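Inactive Zymogen C11 Protease (PDB 6MZO) is an inactive zymogen of a clostripain-like cysteine protease of family C11, which probably cleaves peptide bonds once it has been activated. Local coordinates at residues 29-34 against 189-194; 237-242 against 350-355; 47-52 against 102-107; 264-267 against 273-276. All blocks are in the same frame, centred on the assembly; numbering follows the deposited sequence.

Contact 1 (29-34 against 189-194); sequences VSQNLR and LANGFP
Asn32 ND2 donates to the backbone Asn191 O at 2.7 Å. The N-H...O angle is 169°, and the acceptor lies in the plane of the Asn32 amide. The donor stands above the Asn191 carbonyl plane, 35° out of it. Trp114 NE1 is a second donor to Asn191 O. The other branch, Asn32 OD1, accepts a hydrogen bond from a water at 2.5 Å. That water also donates to Phe193 O at 2.6 Å, and its bond from Asn191 ND2 is weak. One amide thus grips the loop twice, directly and through water. CG of Asn32 is anti to its carbonyl carbon (chi1 -80°), which swings the amide off the helix to the loop. Helix 26-43 is the helical link of a beta-alpha-beta crossover between the parallel strands 14-19 and 49-54, within the caspase-like fold of clan CD peptidases. With Asn32 cut back to alanine, Asn191 O would probably lose one of its donors and the bridging water its link to the helix. Gln31 NE2 approaches Asn191 ND2, but both are donors and Asn191 is poorly ordered. Further out, Asp161 OD2 accepts from Phe193 N.

Contact 2 (237-242 against 350-355); sequences ELAATC and LEWYKD
Trp352 pushes the six-membered end of its indole against Ala239 and Cys242 of the facing helix. Helix 351-357, at the C-terminal end of the model, packs here on helix 235-246. Trp352 CZ3 lies 3.8 Å from Ala239 CB, an oblique approach to the ring. Trp352 CH2 also reaches the backbone, 3.9 Å from Ala239 CA. At the ring edge, near its plane, Cys242 SG sits 3.8 Å from Trp352 CH2. The sulfur is 5.0 Å from the centroid of that six-membered ring and 80° off its normal, a sulfur-aromatic contact made at the edge. CG of Trp352 stands anti to the backbone N (chi1 176°), and this carries the ring toward helix 235-246. The short axes of 237-242 and 351-355 come no nearer than 10.3 Å and cross at -49°; the indole spans much of this separation. Were the indole replaced by the methyl of an alanine, a gap would probably open between the two helices beside Ala239 and Cys242. Tyr172 of helix 168-173 meets the indole edge-to-face, and Phe294 of helix 288-301 touches Cys242. Polar ties lie further along, where Asp355 O accepts from Arg243 NE. The two segments therefore hold each other by close apolar and sulfur-aromatic contact, which depends on shape more than on direction.

Contact 3 (47-52 against 102-107); sequences NGNLLI and KEYPAD
Tyr104 reaches from the end of a helix to the strand residues Asn49 and Leu51. Its CB begins beside the amide of Asn49, with Tyr104 CB 3.9 Å from Asn49 ND2. CG and CD1 pass beneath one methyl of Leu51, with CD2 of Leu51 3.8 Å from Tyr104 CD1. This methyl stands over the ring centre, 12° off the ring normal, and makes a CH-pi contact with that face. The second methyl, Leu51 CD1, meets Tyr104 CE1 at 3.8 Å. On the other side of the ring, Tyr104 CD2 lies 3.6 Å from Asn49 CG. The Asn49 amide does not lie flat on the ring, as the planes are 60° apart. At the tip, Tyr104 OH is hydrogen-bonded to Gln65 OE1. The first torsion, with CG anti to the carbonyl carbon (chi1 -65°), turns the ring under the strand. A water accepts from Asn49 ND2 at 3.1 Å and donates to Pro105 O at 3.0 Å. Asn49 ND2 is also bonded to Thr14 OG1, so the strand neighbour helps position the amide. Tyr104 follows helix 90-103, just before the chain enters strand 109-115. Strand 49-54 lies between 14-19 and 62-69 in the large mixed sheet. Asn49 and Leu51 face Tyr104, while Leu50 and Ile52 pack on helix 26-43.

Contact 4 (264-267 against 273-276); sequences IMEY and HALY
Glu266 and Met265 both turn their backbone N-H groups to Leu275 O, in the manner of a classic beta bulge. A single beta bridge between Ile264 and Tyr276 lies next to it. Met265 N donates to Leu275 O at 3.0 Å and Glu266 N to the same Leu275 O at 2.9 Å, both from one face of its plane. The Glu266 side chain then folds back across the facing backbone. Its CG is anti to the backbone N (chi1 176°) and the chain bends at chi2. Glu266 CB packs on Leu275 CB, and Glu266 OE1 accepts from Ala274 N at 2.6 Å, nearly along its own C-O axis. A weak bond from Leu275 N joins it. Glu266 OE2 accepts a hydrogen bond from Leu268 N and shares a water with His273 ND1, which meets the water in the imidazole plane. The Tyr267 and His273 side chains run side by side, pointing the same way. Their ring planes are 35° apart and their centroids 5.1 Å apart, so the pair is oblique. Beyond the imidazole, Ile264 CD1 lies near His273 NE2, and Ile264 CG1 packs 3.8 Å from Tyr276 CE2. Strand 275-277 pairs on with 332-334, where Tyr276 bonds to Ile333 through the backbone. Glu266 O is buried with no polar partner in the model, and His273 CB lies 3.5 Å from Glu266 O.

Contacts 1, 2 and 4 are buried; contact 3 is only partly so and lies farthest from the centre of the chain. Contacts 1 and 3 share the crossover from helix 26-43 to strand 49-54, and Leu33 packs on Ile52 where they touch. Contact 3 is nested in the loop closed by contact 1. Contact 4 is likewise nested in the loop of contact 2, with nearest atoms about 8 Å apart. Contacts 1 and 2 lie on opposite sides of the chain's centre. Helix against loop uses amides and water, helix against helix an indole. Contact 3 mixes CH-pi packing with water, and the short-range contact 4 relies on backbone and carboxylate bonds.

Contact 1 (29-34 against 189-194)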
# COMPACT_ATOMS: atom_id res chain seq x y z
N VAL A 29 -10.50 8.23 -10.40
CA VAL A 29 -9.63 7.59 -11.38
C VAL A 29 -9.34 8.59 -12.47
O VAL A 29 -8.20 8.77 -12.87
CB VAL A 29 -10.26 6.31 -12.01
CG1 VAL A 29 -9.35 5.78 -13.11
CG2 VAL A 29 -10.44 5.22 -10.95
N SER A 30 -10.39 9.24 -12.95
CA SER A 30 -10.17 10.30 -13.97
C SER A 30 -9.24 11.42 -13.53
O SER A 30 -8.37 11.88 -14.32
CB SER A 30 -11.51 10.94 -14.40
OG SER A 30 -12.43 9.97 -14.86
N GLN A 31 -9.39 11.90 -12.29
CA GLN A 31 -8.47 12.93 -11.77
C GLN A 31 -7.05 12.44 -11.71
O GLN A 31 -6.12 13.17 -12.07
CB GLN A 31 -8.89 13.36 -10.35
CG GLN A 31 -8.04 14.44 -9.74
CD GLN A 31 -8.60 14.87 -8.37
OE1 GLN A 31 -9.78 14.67 -8.07
NE2 GLN A 31 -7.73 15.46 -7.54
N ASN A 32 -6.86 11.19 -11.28
CA ASN A 32 -5.50 10.63 -11.25
C ASN A 32 -4.93 10.46 -12.63
O ASN A 32 -3.72 10.66 -12.81
CB ASN A 32 -5.48 9.29 -10.52
CG ASN A 32 -5.49 9.51 -9.04
OD1 ASN A 32 -4.77 10.39 -8.54
ND2 ASN A 32 -6.34 8.80 -8.34
N LEU A 33 -5.75 10.06 -13.58
CA LEU A 33 -5.22 9.94 -14.98
C LEU A 33 -4.74 11.32 -15.49
O LEU A 33 -3.71 11.46 -16.13
CB LEU A 33 -6.28 9.37 -15.92
CG LEU A 33 -6.31 7.84 -15.75
CD1 LEU A 33 -7.59 7.32 -16.39
CD2 LEU A 33 -5.09 7.25 -16.44
N ARG A 34 -5.48 12.37 -15.15
CA ARG A 34 -5.05 13.72 -15.49
C ARG A 34 -3.68 14.04 -14.84
O ARG A 34 -2.78 14.63 -15.49
CB ARG A 34 -6.16 14.74 -15.04
CG ARG A 34 -5.78 16.20 -15.33
CD ARG A 34 -5.11 16.89 -14.16
NE ARG A 34 -6.09 17.27 -13.15
CZ ARG A 34 -5.95 17.19 -11.83
NH1 ARG A 34 -6.97 17.61 -11.06
NH2 ARG A 34 -4.82 16.72 -11.29
N LEU A 189 -6.97 9.63 1.05
CA LEU A 189 -8.29 9.84 0.51
C LEU A 189 -8.15 10.57 -0.83
O LEU A 189 -7.09 10.49 -1.50
CB LEU A 189 -9.19 10.60 1.52
CG LEU A 189 -9.46 9.91 2.89
CD1 LEU A 189 -10.37 10.76 3.77
CD2 LEU A 189 -10.01 8.49 2.76
N ALA A 190 -9.23 11.22 -1.22
CA ALA A 190 -9.30 11.97 -2.46
C ALA A 190 -8.59 11.25 -3.60
O ALA A 190 -8.74 10.04 -3.79
CB ALA A 190 -8.69 13.35 -2.26
N ASN A 191 -7.81 11.99 -4.34
CA ASN A 191 -7.17 11.42 -5.49
C ASN A 191 -6.24 10.29 -5.07
O ASN A 191 -6.27 9.20 -5.65
CB ASN A 191 -6.41 12.49 -6.27
CG ASN A 191 -5.87 13.57 -5.37
OD1 ASN A 191 -6.26 13.68 -4.21
ND2 ASN A 191 -4.96 14.38 -5.90
N GLY A 192 -5.46 10.51 -4.01
CA GLY A 192 -4.39 9.56 -3.78
C GLY A 192 -3.00 10.20 -3.97
O GLY A 192 -2.81 11.36 -3.53
N PHE A 193 -2.05 9.45 -4.54
CA PHE A 193 -0.68 9.95 -4.68
C PHE A 193 -0.59 11.13 -5.66
O PHE A 193 -1.45 11.31 -6.55
CB PHE A 193 0.29 8.84 -5.12
CG PHE A 193 0.84 8.03 -4.01
CD1 PHE A 193 -0.00 7.29 -3.22
CD2 PHE A 193 2.23 8.05 -3.76
CE1 PHE A 193 0.56 6.48 -2.16
CE2 PHE A 193 2.77 7.30 -2.72
CZ PHE A 193 1.94 6.49 -1.94
N PRO A 194 0.46 11.95 -5.52
CA PRO A 194 0.62 13.12 -6.41
C PRO A 194 1.32 12.68 -7.68
O PRO A 194 2.54 12.90 -7.88
CB PRO A 194 1.47 14.07 -5.56
CG PRO A 194 2.38 13.13 -4.74
CD PRO A 194 1.35 12.01 -4.33
O HOH W 1 -3.36 12.41 -8.02

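Contact 2 (237-242 against 350-355)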
# COMPACT_ATOMS: atom_id res chain seq x y z
N GLU A 237 14.32 -10.10 9.21
CA GLU A 237 14.93 -9.78 10.47
C GLU A 237 13.90 -9.11 11.39
O GLU A 237 13.84 -9.39 12.59
CB GLU A 237 16.13 -8.85 10.26
CG GLU A 237 16.75 -8.47 11.59
CD GLU A 237 17.84 -7.44 11.45
OE1 GLU A 237 18.63 -7.53 10.47
OE2 GLU A 237 17.89 -6.52 12.30
N LEU A 238 13.04 -8.26 10.82
CA LEU A 238 12.06 -7.56 11.67
C LEU A 238 11.13 -8.62 12.29
O LEU A 238 10.77 -8.55 13.48
CB LEU A 238 11.30 -6.50 10.83
CG LEU A 238 10.22 -5.72 11.60
CD1 LEU A 238 10.81 -4.97 12.80
CD2 LEU A 238 9.63 -4.76 10.62
N ALA A 239 10.78 -9.65 11.51
CA ALA A 239 9.84 -10.63 12.03
C ALA A 239 10.54 -11.41 13.11
O ALA A 239 9.96 -11.68 14.13
CB ALA A 239 9.35 -11.55 10.94
N ALA A 240 11.82 -11.72 12.89
CA ALA A 240 12.53 -12.53 13.88
C ALA A 240 12.63 -11.77 15.20
O ALA A 240 12.48 -12.36 16.30
CB ALA A 240 13.88 -12.90 13.37
N THR A 241 12.84 -10.46 15.09
CA THR A 241 13.03 -9.66 16.27
C THR A 241 11.67 -9.64 16.98
O THR A 241 11.60 -9.76 18.20
CB THR A 241 13.51 -8.27 15.91
OG1 THR A 241 14.83 -8.35 15.29
CG2 THR A 241 13.57 -7.41 17.14
N CYS A 242 10.58 -9.52 16.21
CA CYS A 242 9.25 -9.47 16.83
C CYS A 242 8.88 -10.81 17.38
O CYS A 242 8.21 -10.89 18.44
CB CYS A 242 8.19 -9.00 15.80
SG CYS A 242 8.39 -7.25 15.41
N LEU A 350 -2.89 -15.15 8.64
CA LEU A 350 -1.82 -14.34 7.99
C LEU A 350 -0.40 -14.88 8.23
O LEU A 350 -0.09 -15.38 9.31
CB LEU A 350 -1.86 -12.91 8.52
CG LEU A 350 -3.11 -12.15 8.10
CD1 LEU A 350 -3.04 -10.79 8.72
CD2 LEU A 350 -3.15 -12.04 6.60
N GLU A 351 0.47 -14.76 7.23
CA GLU A 351 1.82 -15.22 7.38
C GLU A 351 2.56 -14.57 8.55
O GLU A 351 3.32 -15.24 9.27
CB GLU A 351 2.59 -14.92 6.08
CG GLU A 351 3.94 -15.58 5.99
CD GLU A 351 4.63 -15.29 4.65
OE1 GLU A 351 4.05 -14.57 3.82
OE2 GLU A 351 5.74 -15.85 4.40
N TRP A 352 2.36 -13.26 8.74
CA TRP A 352 2.97 -12.57 9.88
C TRP A 352 2.58 -13.25 11.22
O TRP A 352 3.42 -13.52 12.06
CB TRP A 352 2.57 -11.08 9.89
CG TRP A 352 3.08 -10.34 11.10
CD1 TRP A 352 2.39 -10.11 12.25
CD2 TRP A 352 4.37 -9.72 11.26
NE1 TRP A 352 3.19 -9.37 13.15
CE2 TRP A 352 4.40 -9.12 12.55
CE3 TRP A 352 5.50 -9.65 10.44
CZ2 TRP A 352 5.54 -8.45 13.05
CZ3 TRP A 352 6.62 -8.95 10.90
CH2 TRP A 352 6.63 -8.39 12.21
N TYR A 353 1.31 -13.51 11.43
CA TYR A 353 0.91 -14.20 12.65
C TYR A 353 1.59 -15.57 12.84
O TYR A 353 2.06 -15.89 13.92
CB TYR A 353 -0.61 -14.39 12.66
CG TYR A 353 -1.06 -15.14 13.90
CD1 TYR A 353 -1.22 -14.47 15.12
CD2 TYR A 353 -1.25 -16.49 13.87
CE1 TYR A 353 -1.61 -15.16 16.26
CE2 TYR A 353 -1.65 -17.20 15.03
CZ TYR A 353 -1.81 -16.51 16.21
OH TYR A 353 -2.21 -17.24 17.34
N LYS A 354 1.58 -16.39 11.79
CA LYS A 354 2.18 -17.69 11.87
C LYS A 354 3.66 -17.64 12.22
O LYS A 354 4.14 -18.44 13.05
CB LYS A 354 1.96 -18.43 10.55
CG LYS A 354 0.48 -18.64 10.22
CD LYS A 354 0.33 -19.31 8.85
CE LYS A 354 -1.14 -19.40 8.39
NZ LYS A 354 -1.16 -19.92 6.96
N ASP A 355 4.37 -16.69 11.62
CA ASP A 355 5.82 -16.64 11.80
C ASP A 355 6.26 -15.86 13.04
O ASP A 355 7.37 -16.11 13.57
CB ASP A 355 6.51 -16.08 10.57
CG ASP A 355 6.34 -16.99 9.36
OD1 ASP A 355 5.88 -18.13 9.54
OD2 ASP A 355 6.67 -16.56 8.26

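Contact 3 (47-52 against 102-107)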
# COMPACT_ATOMS: atom_id res chain seq x y z
N ASN A 47 13.07 6.60 -21.06
CA ASN A 47 13.01 5.46 -21.98
C ASN A 47 12.22 4.28 -21.44
O ASN A 47 12.33 3.17 -22.04
CB ASN A 47 14.45 5.01 -22.40
CG ASN A 47 15.23 6.15 -23.01
OD1 ASN A 47 16.43 6.40 -22.70
ND2 ASN A 47 14.57 6.90 -23.87
N GLY A 48 11.47 4.49 -20.39
CA GLY A 48 10.65 3.40 -19.81
C GLY A 48 9.25 3.29 -20.47
O GLY A 48 8.87 4.14 -21.31
N ASN A 49 8.47 2.26 -20.07
CA ASN A 49 7.11 2.08 -20.61
C ASN A 49 6.09 2.28 -19.53
O ASN A 49 6.27 1.73 -18.46
CB ASN A 49 6.94 0.68 -21.19
CG ASN A 49 7.94 0.38 -22.24
OD1 ASN A 49 8.00 1.08 -23.28
ND2 ASN A 49 8.81 -0.65 -21.99
N LEU A 50 5.02 3.04 -19.81
CA LEU A 50 3.99 3.27 -18.78
C LEU A 50 2.67 2.67 -19.32
O LEU A 50 2.18 3.14 -20.35
CB LEU A 50 3.80 4.74 -18.52
CG LEU A 50 2.75 5.03 -17.41
CD1 LEU A 50 3.03 4.42 -15.99
CD2 LEU A 50 2.59 6.52 -17.38
N LEU A 51 2.12 1.68 -18.60
CA LEU A 51 0.88 1.03 -18.96
C LEU A 51 -0.13 1.29 -17.85
O LEU A 51 0.23 1.31 -16.66
CB LEU A 51 1.11 -0.47 -19.08
CG LEU A 51 1.75 -0.99 -20.40
CD1 LEU A 51 0.67 -0.84 -21.48
CD2 LEU A 51 3.03 -0.30 -20.79
N ILE A 52 -1.38 1.53 -18.24
CA ILE A 52 -2.50 1.81 -17.29
C ILE A 52 -3.63 0.85 -17.54
O ILE A 52 -3.97 0.59 -18.73
CB ILE A 52 -3.09 3.22 -17.49
CG1 ILE A 52 -2.00 4.26 -17.70
CG2 ILE A 52 -4.03 3.63 -16.35
CD1 ILE A 52 -1.12 4.56 -16.45
N LYS A 102 4.80 -9.34 -21.21
CA LYS A 102 5.03 -9.96 -22.51
C LYS A 102 5.20 -8.91 -23.62
O LYS A 102 6.05 -9.07 -24.53
CB LYS A 102 3.89 -10.92 -22.81
N GLU A 103 4.42 -7.84 -23.59
CA GLU A 103 4.45 -6.88 -24.69
C GLU A 103 5.39 -5.72 -24.45
O GLU A 103 5.85 -5.07 -25.43
CB GLU A 103 3.04 -6.37 -24.98
CG GLU A 103 2.08 -7.51 -25.19
CD GLU A 103 0.71 -7.10 -25.71
OE1 GLU A 103 0.41 -5.89 -25.80
OE2 GLU A 103 -0.09 -8.01 -26.04
N TYR A 104 5.71 -5.50 -23.19
CA TYR A 104 6.63 -4.42 -22.80
C TYR A 104 7.78 -4.87 -21.90
O TYR A 104 7.89 -4.42 -20.75
CB TYR A 104 5.87 -3.28 -22.11
CG TYR A 104 4.92 -2.66 -23.09
CD1 TYR A 104 3.60 -3.11 -23.21
CD2 TYR A 104 5.30 -1.57 -23.82
CE1 TYR A 104 2.75 -2.57 -24.13
CE2 TYR A 104 4.45 -0.99 -24.73
CZ TYR A 104 3.17 -1.49 -24.87
OH TYR A 104 2.35 -0.89 -25.75
N PRO A 105 8.62 -5.78 -22.41
CA PRO A 105 9.69 -6.30 -21.54
C PRO A 105 10.67 -5.19 -21.15
O PRO A 105 10.88 -4.29 -21.98
CB PRO A 105 10.40 -7.35 -22.43
CG PRO A 105 9.97 -7.03 -23.88
CD PRO A 105 8.62 -6.40 -23.76
N ALA A 106 11.27 -5.25 -19.97
CA ALA A 106 12.16 -4.15 -19.52
C ALA A 106 13.19 -4.72 -18.59
O ALA A 106 13.09 -5.89 -18.22
CB ALA A 106 11.38 -3.01 -18.86
N ASP A 107 14.17 -3.91 -18.21
CA ASP A 107 15.24 -4.33 -17.30
C ASP A 107 14.66 -4.63 -15.92
O ASP A 107 15.29 -5.30 -15.10
CB ASP A 107 16.31 -3.25 -17.18
CG ASP A 107 17.13 -3.08 -18.48
OD1 ASP A 107 17.12 -4.00 -19.29
OD2 ASP A 107 17.74 -2.00 -18.67
O HOH W 2 9.99 -2.42 -24.21

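Contact 4 (264-267 against 273-276)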
# COMPACT_ATOMS: atom_id res chain seq x y z
N ILE A 264 -3.83 5.58 17.69
CA ILE A 264 -4.68 5.02 16.62
C ILE A 264 -4.03 5.15 15.23
O ILE A 264 -3.42 6.19 14.95
CB ILE A 264 -6.04 5.75 16.60
CG1 ILE A 264 -6.83 5.35 17.79
CG2 ILE A 264 -6.87 5.39 15.31
CD1 ILE A 264 -7.98 6.32 18.02
N MET A 265 -4.18 4.13 14.38
CA MET A 265 -3.81 4.29 12.95
C MET A 265 -5.05 4.16 12.10
O MET A 265 -5.21 4.93 11.15
CB MET A 265 -2.72 3.26 12.54
CG MET A 265 -1.36 3.68 13.12
SD MET A 265 -0.59 5.04 12.12
CE MET A 265 -0.10 6.23 13.38
N GLU A 266 -5.91 3.20 12.42
CA GLU A 266 -7.13 2.98 11.66
C GLU A 266 -8.34 3.57 12.39
O GLU A 266 -8.47 3.44 13.60
CB GLU A 266 -7.35 1.49 11.42
CG GLU A 266 -8.66 1.16 10.71
CD GLU A 266 -9.66 0.48 11.63
OE1 GLU A 266 -9.27 -0.45 12.36
OE2 GLU A 266 -10.84 0.88 11.61
N TYR A 267 -9.22 4.22 11.63
CA TYR A 267 -10.41 4.84 12.20
C TYR A 267 -11.59 4.76 11.25
O TYR A 267 -12.03 5.78 10.70
CB TYR A 267 -10.13 6.30 12.58
CG TYR A 267 -11.12 6.87 13.58
CD1 TYR A 267 -11.06 6.52 14.92
CD2 TYR A 267 -12.10 7.76 13.17
CE1 TYR A 267 -11.96 7.04 15.83
CE2 TYR A 267 -13.01 8.28 14.08
CZ TYR A 267 -12.93 7.92 15.40
OH TYR A 267 -13.82 8.44 16.31
N HIS A 273 -11.22 -0.33 17.00
CA HIS A 273 -10.29 -0.12 15.89
C HIS A 273 -9.41 -1.35 15.82
O HIS A 273 -9.09 -1.93 16.87
CB HIS A 273 -9.40 1.14 16.09
CG HIS A 273 -10.16 2.30 16.66
ND1 HIS A 273 -11.24 2.86 16.00
CD2 HIS A 273 -10.07 2.96 17.85
CE1 HIS A 273 -11.79 3.80 16.77
NE2 HIS A 273 -11.09 3.89 17.89
N ALA A 274 -8.97 -1.75 14.62
CA ALA A 274 -8.10 -2.89 14.45
C ALA A 274 -6.63 -2.46 14.48
O ALA A 274 -5.81 -3.19 15.07
CB ALA A 274 -8.43 -3.56 13.09
N LEU A 275 -6.32 -1.34 13.84
CA LEU A 275 -4.89 -1.05 13.62
C LEU A 275 -4.40 0.14 14.41
O LEU A 275 -5.04 1.22 14.40
CB LEU A 275 -4.61 -0.80 12.13
CG LEU A 275 -5.22 -1.76 11.16
CD1 LEU A 275 -4.79 -1.34 9.70
CD2 LEU A 275 -4.68 -3.16 11.40
N TYR A 276 -3.27 -0.03 15.05
CA TYR A 276 -2.62 0.97 15.86
C TYR A 276 -1.15 1.11 15.45
O TYR A 276 -0.68 0.36 14.68
CB TYR A 276 -2.70 0.58 17.32
CG TYR A 276 -4.10 0.63 17.86
CD1 TYR A 276 -4.94 -0.44 17.77
CD2 TYR A 276 -4.57 1.75 18.44
CE1 TYR A 276 -6.22 -0.39 18.25
CE2 TYR A 276 -5.84 1.81 18.93
CZ TYR A 276 -6.66 0.73 18.83
OH TYR A 276 -7.92 0.81 19.32
O HOH W 3 -12.11 1.71 13.60